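Local coordinates for protein putative sarcosine dimethylglycine methyltransferase (Galdieria sulphuraria, PDB 2O57) that probably transfers methyl groups from S-adenosylmethionine to small glycine-derived amines such as sarcosine and dimethylglycine, at residues 203-208 and 265-270. Sequence-based numbering, arbitrary orientation.
Sequences LDRIKL and QANMKR
Arg205 and Arg270 meet in a pairing of like charges that shares one neutral acceptor, the side-chain oxygen of Asn267. NH1 of Arg205 gives OD1 of Asn267 a weak, bent bond of 3.2 Å (125° at the hydrogen), while NH2 of Arg270 reaches the same OD1 at 2.6 Å, with the oxygen close to the guanidinium plane and the donor tilted from the carbonyl plane. The two guanidinium planes lie 49° apart, and NH1 of Arg205 comes to the edge of the other at 3.1 Å from NE of Arg270, donor against donor. CB and CD of Arg270 lie over one face of the Arg205 group. This surface contact joins helix 200-206 to helix 262-280, outside the central sheet of a Rossmann-like methyltransferase fold. Arg205 leaves its helix with CG opposite the backbone N (chi1 -179°), and bends at chi2 and chi3 bring its guanidinium group beside Arg270 and Asn267. An alanine in place of Arg270 takes away NH2 and CD, which would probably leave Asn267 OD1 with just the weak bond from Arg205 NH1, of the two described here, and uncover part of the Arg205 guanidinium face. Farther out, Arg205 also touches His274, whereas just beyond it a Schellman motif with Lys207 at positive phi ends the shorter helix.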
loop_
_atom_site.group_PDB
_atom_site.type_symbol
_atom_site.label_atom_id
_atom_site.label_comp_id
_atom_site.label_asym_id
_atom_site.label_seq_id
_atom_site.Cartn_x
_atom_site.Cartn_y
_atom_site.Cartn_z
ATOM N N LEU A 203 11.749 2.435 -21.861
ATOM C CA LEU A 203 10.667 2.687 -22.802
ATOM C C LEU A 203 11.040 2.098 -24.169
ATOM O O LEU A 203 10.190 1.521 -24.847
ATOM C CB LEU A 203 10.399 4.190 -22.929
ATOM C CG LEU A 203 9.866 4.860 -21.653
ATOM C CD1 LEU A 203 9.767 6.367 -21.882
ATOM C CD2 LEU A 203 8.510 4.277 -21.231
ATOM N N ASP A 204 12.312 2.243 -24.550
ATOM C CA ASP A 204 12.828 1.696 -25.818
ATOM C C ASP A 204 12.860 0.186 -25.799
ATOM O O ASP A 204 12.362 -0.451 -26.729
ATOM C CB ASP A 204 14.230 2.233 -26.132
ATOM C CG ASP A 204 14.205 3.651 -26.682
ATOM O OD1 ASP A 204 13.096 4.226 -26.795
ATOM O OD2 ASP A 204 15.291 4.184 -27.004
ATOM N N ARG A 205 13.442 -0.366 -24.730
ATOM C CA ARG A 205 13.644 -1.821 -24.577
ATOM C C ARG A 205 12.318 -2.598 -24.662
ATOM O O ARG A 205 12.249 -3.626 -25.360
ATOM C CB ARG A 205 14.427 -2.144 -23.266
ATOM C CG ARG A 205 14.719 -3.638 -22.986
ATOM C CD ARG A 205 15.375 -4.391 -24.168
ATOM N NE ARG A 205 16.728 -3.867 -24.556
ATOM C CZ ARG A 205 17.617 -4.779 -25.211
ATOM N NH1 ARG A 205 17.328 -5.931 -25.734
ATOM N NH2 ARG A 205 18.816 -4.192 -25.551
ATOM N N ILE A 206 11.276 -2.077 -23.998
ATOM C CA ILE A 206 9.952 -2.727 -23.977
ATOM C C ILE A 206 8.939 -2.135 -24.994
ATOM O O ILE A 206 7.804 -2.646 -25.101
ATOM C CB ILE A 206 9.350 -2.744 -22.529
ATOM C CG1 ILE A 206 8.810 -1.361 -22.132
ATOM C CG2 ILE A 206 10.395 -3.259 -21.509
ATOM C CD1 ILE A 206 7.941 -1.370 -20.845
ATOM N N LYS A 207 9.358 -1.011 -25.633
ATOM C CA LYS A 207 8.623 -0.395 -26.765
ATOM C C LYS A 207 7.341 0.397 -26.386
ATOM O O LYS A 207 6.260 0.179 -26.949
ATOM C CB LYS A 207 8.379 -1.407 -27.913
ATOM C CG LYS A 207 9.673 -1.700 -28.734
ATOM C CD LYS A 207 10.562 -2.807 -28.059
ATOM C CE LYS A 207 10.304 -4.177 -28.735
ATOM N NZ LYS A 207 10.961 -4.164 -30.137
ATOM N N LEU A 208 7.508 1.351 -25.473
ATOM C CA LEU A 208 6.433 2.238 -25.004
ATOM C C LEU A 208 6.833 3.726 -25.145
ATOM O O LEU A 208 7.990 4.064 -24.922
ATOM C CB LEU A 208 6.157 1.935 -23.518
ATOM C CG LEU A 208 4.991 1.056 -23.037
ATOM C CD1 LEU A 208 4.767 -0.209 -23.885
ATOM C CD2 LEU A 208 5.205 0.707 -21.561
ATOM N N GLN A 265 16.519 -14.732 -24.926
ATOM C CA GLN A 265 16.893 -14.748 -23.506
ATOM C C GLN A 265 17.737 -13.538 -23.175
ATOM O O GLN A 265 17.526 -12.879 -22.156
ATOM C CB GLN A 265 17.655 -16.020 -23.136
ATOM C CG GLN A 265 16.772 -17.257 -23.130
ATOM C CD GLN A 265 17.527 -18.506 -22.734
ATOM O OE1 GLN A 265 18.318 -18.489 -21.784
ATOM N NE2 GLN A 265 17.303 -19.604 -23.469
ATOM N N ALA A 266 18.680 -13.231 -24.058
ATOM C CA ALA A 266 19.562 -12.090 -23.856
ATOM C C ALA A 266 18.736 -10.797 -23.818
ATOM O O ALA A 266 18.940 -9.999 -22.917
ATOM C CB ALA A 266 20.689 -12.060 -24.914
ATOM N N ASN A 267 17.765 -10.632 -24.734
ATOM C CA ASN A 267 16.867 -9.463 -24.777
ATOM C C ASN A 267 15.979 -9.366 -23.536
ATOM O O ASN A 267 15.773 -8.262 -23.002
ATOM C CB ASN A 267 15.915 -9.487 -25.996
ATOM C CG ASN A 267 16.641 -9.280 -27.335
ATOM O OD1 ASN A 267 17.671 -8.625 -27.392
ATOM N ND2 ASN A 267 16.077 -9.830 -28.420
HETATM N N MSE A 268 15.424 -10.501 -23.112
HETATM C CA MSE A 268 14.607 -10.519 -21.867
HETATM C C MSE A 268 15.431 -10.084 -20.649
HETATM O O MSE A 268 14.986 -9.258 -19.864
HETATM C CB MSE A 268 13.994 -11.886 -21.607
HETATM C CG MSE A 268 12.924 -11.795 -20.453
HETATM SE SE MSE A 268 11.982 -13.440 -20.208
HETATM C CE MSE A 268 11.215 -13.002 -18.482
ATOM N N LYS A 269 16.596 -10.698 -20.468
ATOM C CA LYS A 269 17.530 -10.370 -19.380
ATOM C C LYS A 269 17.877 -8.866 -19.365
ATOM O O LYS A 269 17.868 -8.213 -18.294
ATOM C CB LYS A 269 18.776 -11.272 -19.540
ATOM C CG LYS A 269 19.834 -11.254 -18.452
ATOM C CD LYS A 269 21.016 -12.231 -18.790
ATOM C CE LYS A 269 20.509 -13.620 -19.218
ATOM N NZ LYS A 269 21.591 -14.566 -19.734
ATOM N N ARG A 270 18.161 -8.294 -20.535
ATOM C CA ARG A 270 18.417 -6.848 -20.593
ATOM C C ARG A 270 17.228 -6.042 -20.093
ATOM O O ARG A 270 17.419 -5.115 -19.308
ATOM C CB ARG A 270 18.827 -6.387 -21.984
ATOM C CG ARG A 270 20.241 -6.797 -22.326
ATOM C CD ARG A 270 20.660 -6.211 -23.641
ATOM N NE ARG A 270 20.067 -6.934 -24.768
ATOM C CZ ARG A 270 20.672 -7.926 -25.415
ATOM N NH1 ARG A 270 21.899 -8.326 -25.046
ATOM N NH2 ARG A 270 20.049 -8.515 -26.431
#